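Local coordinates for protein glutamine cyclotransferase (Zymomonas mobilis, PDB 3NOL) that catalyses the cyclisation of N-terminal glutamine to pyroglutamate with release of ammonia, as a calcium-binding, beta-propeller glutaminyl cyclase, at residues K42-F55 with A231-L245. Numbering follows the deposited sequence. Where two conformers were deposited one is given.
With CA (calcium ion), chain B; GOL (glycerol), chain C; SO4 (sulfate ion), chain D.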
loop_
_atom_site.group_PDB
_atom_site.type_symbol
_atom_site.label_atom_id
_atom_site.label_comp_id
_atom_site.label_asym_id
_atom_site.label_seq_id
_atom_site.Cartn_x
_atom_site.Cartn_y
_atom_site.Cartn_z
ATOM N N LYS A 42 7.245 -3.891 -15.134
ATOM C CA LYS A 42 6.800 -5.270 -15.027
ATOM C C LYS A 42 6.297 -5.607 -13.611
ATOM O O LYS A 42 5.880 -6.735 -13.340
ATOM C CB LYS A 42 7.926 -6.233 -15.474
ATOM C CG LYS A 42 8.241 -6.132 -16.977
ATOM C CD LYS A 42 9.159 -7.255 -17.435
ATOM C CE LYS A 42 9.337 -7.235 -18.944
ATOM N NZ LYS A 42 9.943 -5.961 -19.422
ATOM N N ALA A 43 6.318 -4.615 -12.719
ATOM C CA ALA A 43 6.011 -4.834 -11.311
ATOM C C ALA A 43 4.541 -4.559 -11.028
ATOM O O ALA A 43 4.120 -3.381 -10.999
ATOM C CB ALA A 43 6.904 -3.936 -10.407
ATOM N N PHE A 44 3.794 -5.636 -10.771
ATOM C CA PHE A 44 2.400 -5.535 -10.295
ATOM C C PHE A 44 2.372 -5.218 -8.799
ATOM O O PHE A 44 2.306 -6.126 -7.954
ATOM C CB PHE A 44 1.622 -6.836 -10.533
ATOM C CG PHE A 44 1.360 -7.147 -11.987
ATOM C CD1 PHE A 44 2.240 -7.971 -12.703
ATOM C CD2 PHE A 44 0.211 -6.648 -12.624
ATOM C CE1 PHE A 44 1.969 -8.304 -14.055
ATOM C CE2 PHE A 44 -0.050 -6.946 -13.981
ATOM C CZ PHE A 44 0.824 -7.778 -14.689
ATOM N N THR A 45 2.448 -3.939 -8.472
ATOM C CA THR A 45 2.539 -3.516 -7.077
ATOM C C THR A 45 1.344 -3.970 -6.233
ATOM O O THR A 45 0.189 -3.636 -6.570
ATOM C CB THR A 45 2.639 -1.967 -7.021
ATOM O OG1 THR A 45 3.755 -1.548 -7.820
ATOM C CG2 THR A 45 2.823 -1.500 -5.593
ATOM N N GLU A 46 1.610 -4.726 -5.151
ATOM C CA GLU A 46 0.552 -5.177 -4.217
ATOM C C GLU A 46 0.744 -4.717 -2.746
ATOM O O GLU A 46 -0.137 -4.907 -1.884
ATOM C CB GLU A 46 0.426 -6.701 -4.230
ATOM C CG GLU A 46 0.158 -7.343 -5.604
ATOM C CD GLU A 46 -1.210 -6.983 -6.183
ATOM O OE1 GLU A 46 -1.987 -6.250 -5.534
ATOM O OE2 GLU A 46 -1.534 -7.462 -7.302
ATOM N N GLY A 47 1.909 -4.144 -2.477
ATOM C CA GLY A 47 2.265 -3.663 -1.140
ATOM C C GLY A 47 3.438 -2.725 -1.328
ATOM O O GLY A 47 4.286 -2.948 -2.206
ATOM N N PHE A 48 3.454 -1.638 -0.570
ATOM C CA PHE A 48 4.433 -0.575 -0.831
ATOM C C PHE A 48 4.566 0.301 0.395
ATOM O O PHE A 48 3.588 0.830 0.895
ATOM C CB PHE A 48 3.944 0.258 -2.050
ATOM C CG PHE A 48 4.877 1.333 -2.501
ATOM C CD1 PHE A 48 6.189 1.023 -2.904
ATOM C CD2 PHE A 48 4.418 2.640 -2.663
ATOM C CE1 PHE A 48 7.059 2.036 -3.386
ATOM C CE2 PHE A 48 5.281 3.653 -3.147
ATOM C CZ PHE A 48 6.594 3.353 -3.501
ATOM N N PHE A 49 5.781 0.427 0.909
ATOM C CA PHE A 49 6.001 1.370 2.005
ATOM C C PHE A 49 7.421 1.925 1.947
ATOM O O PHE A 49 8.269 1.394 1.228
ATOM C CB PHE A 49 5.644 0.742 3.382
ATOM C CG PHE A 49 6.545 -0.393 3.800
ATOM C CD1 PHE A 49 6.149 -1.718 3.612
ATOM C CD2 PHE A 49 7.776 -0.145 4.393
ATOM C CE1 PHE A 49 6.950 -2.765 4.011
ATOM C CE2 PHE A 49 8.606 -1.209 4.800
ATOM C CZ PHE A 49 8.190 -2.528 4.600
ATOM N N TYR A 50 7.645 2.989 2.710
ATOM C CA TYR A 50 8.949 3.605 2.824
ATOM C C TYR A 50 9.494 3.303 4.213
ATOM O O TYR A 50 8.788 3.396 5.225
ATOM C CB TYR A 50 8.782 5.106 2.652
ATOM C CG TYR A 50 10.031 5.910 2.990
ATOM C CD1 TYR A 50 10.337 6.251 4.311
ATOM C CD2 TYR A 50 10.863 6.353 1.969
ATOM C CE1 TYR A 50 11.481 7.021 4.607
ATOM C CE2 TYR A 50 11.984 7.126 2.238
ATOM C CZ TYR A 50 12.286 7.451 3.552
ATOM O OH TYR A 50 13.408 8.206 3.787
ATOM N N ARG A 51 10.755 2.910 4.276
ATOM C CA ARG A 51 11.397 2.695 5.575
ATOM C C ARG A 51 12.884 2.858 5.412
ATOM O O ARG A 51 13.457 2.401 4.399
ATOM C CB ARG A 51 11.070 1.311 6.150
ATOM C CG ARG A 51 11.622 1.105 7.586
ATOM C CD ARG A 51 11.049 -0.081 8.274
ATOM N NE ARG A 51 11.529 -0.315 9.656
ATOM C CZ ARG A 51 12.744 -0.768 9.984
ATOM N NH1 ARG A 51 13.054 -0.998 11.251
ATOM N NH2 ARG A 51 13.664 -0.986 9.052
ATOM N N ASN A 52 13.498 3.518 6.400
ATOM C CA ASN A 52 14.952 3.702 6.458
ATOM C C ASN A 52 15.568 4.177 5.131
ATOM O O ASN A 52 16.618 3.681 4.688
ATOM C CB ASN A 52 15.656 2.452 7.021
ATOM C CG ASN A 52 15.343 1.177 6.237
ATOM O OD1 ASN A 52 15.959 0.884 5.216
ATOM N ND2 ASN A 52 14.382 0.413 6.727
ATOM N N GLY A 53 14.889 5.139 4.504
ATOM C CA GLY A 53 15.384 5.764 3.284
ATOM C C GLY A 53 15.112 5.022 1.989
ATOM O O GLY A 53 15.429 5.539 0.907
ATOM N N TYR A 54 14.500 3.839 2.085
ATOM C CA TYR A 54 14.225 3.006 0.914
ATOM C C TYR A 54 12.746 2.672 0.738
ATOM O O TYR A 54 11.966 2.801 1.680
ATOM C CB TYR A 54 15.071 1.718 0.968
ATOM C CG TYR A 54 16.514 2.013 0.670
ATOM C CD1 TYR A 54 17.046 1.784 -0.608
ATOM C CD2 TYR A 54 17.343 2.587 1.651
ATOM C CE1 TYR A 54 18.376 2.091 -0.887
ATOM C CE2 TYR A 54 18.676 2.903 1.371
ATOM C CZ TYR A 54 19.176 2.655 0.104
ATOM O OH TYR A 54 20.488 2.951 -0.200
ATOM N N PHE A 55 12.374 2.251 -0.473
ATOM C CA PHE A 55 11.060 1.639 -0.681
ATOM C C PHE A 55 11.148 0.144 -0.394
ATOM O O PHE A 55 12.166 -0.507 -0.723
ATOM C CB PHE A 55 10.603 1.784 -2.141
ATOM C CG PHE A 55 10.286 3.198 -2.555
ATOM C CD1 PHE A 55 9.732 4.111 -1.649
ATOM C CD2 PHE A 55 10.464 3.591 -3.878
ATOM C CE1 PHE A 55 9.441 5.419 -2.048
ATOM C CE2 PHE A 55 10.151 4.901 -4.299
ATOM C CZ PHE A 55 9.647 5.808 -3.388
ATOM N N ALA A 231 3.104 5.267 -0.204
ATOM C CA ALA A 231 4.136 5.218 0.862
ATOM C C ALA A 231 4.357 6.607 1.428
ATOM O O ALA A 231 4.113 7.601 0.737
ATOM C CB ALA A 231 5.439 4.669 0.326
ATOM N N TRP A 232 4.843 6.665 2.665
ATOM C CA TRP A 232 4.950 7.925 3.370
ATOM C C TRP A 232 6.243 7.920 4.159
ATOM O O TRP A 232 6.520 6.986 4.902
ATOM C CB TRP A 232 3.738 8.083 4.289
ATOM C CG TRP A 232 3.761 9.250 5.234
ATOM C CD1 TRP A 232 3.757 9.196 6.608
ATOM C CD2 TRP A 232 3.735 10.646 4.887
ATOM N NE1 TRP A 232 3.745 10.470 7.134
ATOM C CE2 TRP A 232 3.736 11.381 6.105
ATOM C CE3 TRP A 232 3.717 11.344 3.674
ATOM C CZ2 TRP A 232 3.700 12.784 6.137
ATOM C CZ3 TRP A 232 3.683 12.750 3.708
ATOM C CH2 TRP A 232 3.685 13.449 4.924
ATOM N N ASP A 233 7.015 8.986 3.968
ATOM C CA ASP A 233 8.283 9.196 4.629
ATOM C C ASP A 233 7.975 10.224 5.697
ATOM O O ASP A 233 7.812 11.416 5.407
ATOM C CB ASP A 233 9.300 9.728 3.611
ATOM C CG ASP A 233 10.574 10.292 4.247
ATOM O OD1 ASP A 233 11.420 10.756 3.460
ATOM O OD2 ASP A 233 10.709 10.301 5.490
ATOM N N LYS A 234 7.900 9.746 6.930
ATOM C CA LYS A 234 7.507 10.554 8.084
ATOM C C LYS A 234 8.590 11.584 8.450
ATOM O O LYS A 234 8.281 12.729 8.835
ATOM C CB LYS A 234 7.239 9.611 9.267
ATOM C CG LYS A 234 6.886 10.281 10.594
ATOM C CD LYS A 234 5.531 10.904 10.543
ATOM C CE LYS A 234 4.952 11.057 11.929
ATOM N NZ LYS A 234 3.675 11.808 11.791
ATOM N N GLU A 235 9.852 11.181 8.336
ATOM C CA GLU A 235 10.967 12.101 8.647
ATOM C C GLU A 235 10.952 13.374 7.791
ATOM O O GLU A 235 11.040 14.499 8.329
ATOM C CB GLU A 235 12.323 11.410 8.507
ATOM C CG GLU A 235 13.459 12.383 8.912
ATOM C CD GLU A 235 14.880 11.820 8.830
ATOM O OE1 GLU A 235 15.795 12.546 9.307
ATOM O OE2 GLU A 235 15.076 10.704 8.290
ATOM N N HIS A 236 10.827 13.202 6.466
ATOM C CA HIS A 236 10.902 14.335 5.500
ATOM C C HIS A 236 9.525 14.803 4.978
ATOM O O HIS A 236 9.439 15.763 4.188
ATOM C CB HIS A 236 11.814 13.977 4.313
ATOM C CG HIS A 236 13.132 13.368 4.704
ATOM N ND1 HIS A 236 14.182 14.107 5.203
ATOM C CD2 HIS A 236 13.554 12.079 4.689
ATOM C CE1 HIS A 236 15.201 13.304 5.467
ATOM N NE2 HIS A 236 14.852 12.071 5.150
ATOM N N HIS A 237 8.471 14.115 5.401
ATOM C CA HIS A 237 7.107 14.325 4.887
ATOM C C HIS A 237 7.040 14.251 3.349
ATOM O O HIS A 237 6.659 15.214 2.665
ATOM C CB HIS A 237 6.504 15.612 5.462
ATOM C CG HIS A 237 5.832 15.417 6.792
ATOM N ND1 HIS A 237 4.717 16.139 7.172
ATOM C CD2 HIS A 237 6.112 14.583 7.827
ATOM C CE1 HIS A 237 4.348 15.766 8.389
ATOM N NE2 HIS A 237 5.171 14.817 8.806
ATOM N N ARG A 238 7.411 13.083 2.832
ATOM C CA ARG A 238 7.279 12.774 1.402
ATOM C C ARG A 238 6.218 11.707 1.175
ATOM O O ARG A 238 6.323 10.592 1.708
ATOM C CB ARG A 238 8.622 12.315 0.809
ATOM C CG ARG A 238 9.714 13.398 0.792
ATOM C CD ARG A 238 11.009 12.931 0.093
ATOM N NE ARG A 238 11.664 11.861 0.858
ATOM C CZ ARG A 238 12.707 11.127 0.451
ATOM N NH1 ARG A 238 13.271 11.309 -0.740
ATOM N NH2 ARG A 238 13.201 10.187 1.262
ATOM N N LEU A 239 5.210 12.059 0.378
ATOM C CA LEU A 239 4.153 11.133 0.002
ATOM C C LEU A 239 4.438 10.588 -1.402
ATOM O O LEU A 239 4.641 11.368 -2.342
ATOM C CB LEU A 239 2.803 11.854 0.009
ATOM C CG LEU A 239 1.541 11.036 -0.287
ATOM C CD1 LEU A 239 1.357 9.906 0.706
ATOM C CD2 LEU A 239 0.301 11.931 -0.333
ATOM N N PHE A 240 4.430 9.267 -1.532
ATOM C CA PHE A 240 4.773 8.598 -2.787
ATOM C C PHE A 240 3.591 7.747 -3.228
ATOM O O PHE A 240 3.027 6.989 -2.418
ATOM C CB PHE A 240 5.972 7.657 -2.600
ATOM C CG PHE A 240 7.234 8.340 -2.147
ATOM C CD1 PHE A 240 8.040 9.015 -3.074
ATOM C CD2 PHE A 240 7.612 8.306 -0.796
ATOM C CE1 PHE A 240 9.223 9.621 -2.663
ATOM C CE2 PHE A 240 8.799 8.917 -0.376
ATOM C CZ PHE A 240 9.599 9.567 -1.298
ATOM N N VAL A 241 3.260 7.828 -4.512
ATOM C CA VAL A 241 2.188 6.985 -5.065
ATOM C C VAL A 241 2.663 6.306 -6.351
ATOM O O VAL A 241 3.450 6.882 -7.123
ATOM C CB VAL A 241 0.894 7.790 -5.334
ATOM C CG1 VAL A 241 0.288 8.310 -4.002
ATOM C CG2 VAL A 241 1.160 8.959 -6.315
ATOM N N THR A 242 2.210 5.075 -6.564
ATOM C CA THR A 242 2.499 4.376 -7.812
ATOM C C THR A 242 1.313 3.469 -8.222
ATOM O O THR A 242 0.188 3.597 -7.705
ATOM C CB THR A 242 3.886 3.617 -7.741
ATOM O OG1 THR A 242 4.308 3.190 -9.059
ATOM C CG2 THR A 242 3.804 2.422 -6.791
ATOM N N GLY A 243 1.565 2.590 -9.187
ATOM C CA GLY A 243 0.542 1.659 -9.625
ATOM C C GLY A 243 1.149 0.442 -10.307
ATOM O O GLY A 243 2.389 0.366 -10.576
ATOM N N LYS A 244 0.274 -0.527 -10.576
ATOM C CA LYS A 244 0.737 -1.791 -11.154
ATOM C C LYS A 244 1.205 -1.566 -12.581
ATOM O O LYS A 244 0.419 -1.100 -13.418
ATOM C CB LYS A 244 -0.363 -2.841 -11.086
ATOM C CG LYS A 244 -0.917 -3.059 -9.648
ATOM C CD LYS A 244 -1.754 -4.355 -9.606
ATOM C CE LYS A 244 -2.631 -4.495 -8.342
ATOM N NZ LYS A 244 -3.486 -5.743 -8.361
ATOM N N LEU A 245 2.472 -1.909 -12.827
ATOM C CA LEU A 245 3.173 -1.741 -14.132
ATOM C C LEU A 245 3.472 -0.272 -14.465
ATOM O O LEU A 245 3.941 0.046 -15.563
ATOM C CB LEU A 245 2.404 -2.411 -15.279
ATOM C CG LEU A 245 1.868 -3.836 -15.059
ATOM C CD1 LEU A 245 1.105 -4.327 -16.302
ATOM C CD2 LEU A 245 3.011 -4.788 -14.714
HETATM CA CA CA B . 1.568 1.414 1.839
HETATM C C1 GOL C . -6.012 -6.572 -5.597
HETATM O O1 GOL C . -4.784 -5.923 -5.898
HETATM C C2 GOL C . -6.158 -7.921 -6.311
HETATM O O2 GOL C . -5.254 -8.855 -5.735
HETATM C C3 GOL C . -7.541 -8.529 -6.057
HETATM O O3 GOL C . -7.599 -9.774 -6.734
HETATM S S SO4 D . 1.211 9.725 13.463
HETATM O O1 SO4 D . 2.293 10.507 14.064
HETATM O O2 SO4 D . 1.190 9.927 12.018
HETATM O O3 SO4 D . 1.446 8.316 13.776
HETATM O O4 SO4 D . -0.084 10.146 14.013
HETATM O O HOH W 1 5.705 4.358 4.222
HETATM O O HOH W 2 6.646 4.229 6.850
HETATM O O HOH W 3 13.389 9.351 6.015
HETATM O O HOH W 4 15.636 8.423 1.000
HETATM O O HOH W 5 2.122 -0.135 3.579
#
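Strand 44-51 runs nearly parallel to strand 231-233, their axes 5° apart in direction and 5.0 Å at closest approach, yet the one direct backbone hydrogen bond across the contact is L245 N to A43 O (2.9 Å). Between the strands water 1 accepts from the N-H groups of both Y50 and W232. A231, whose small side chain probably lets the strands approach, sets its CB against F48 CE2 and the backbone of Y50. With chi1 at 170° the Y50 ring is carried across to D233, whose CB lies 3.6 Å from the ring centroid in a CH-pi contact. Tyrosine suits this place, offering D233 a flat face and its neighbours a hydroxyl: R238 NH2 reaches Y50 OH in a weak bond (3.2 Å), and water 3 joins OH to D233 OD2. A leucine replacing Y50 would probably leave water 3 and R238 without their hydroxyl partner and uncover the D233 side chain. Between the second strands of the two blades, F55 turns its edge to the face of F240 (T-shaped, centroids 4.9 Å apart). At the other end L245 CD2 sits over the centre of the F44 ring, while K244, long enough to pass T45 O, ends in a salt bridge to E46 OE2 (2.8 Å). This is the packing of neighbouring beta-propeller blades; here F48 O and I230 O, from the facing innermost strands, both bind the central calcium.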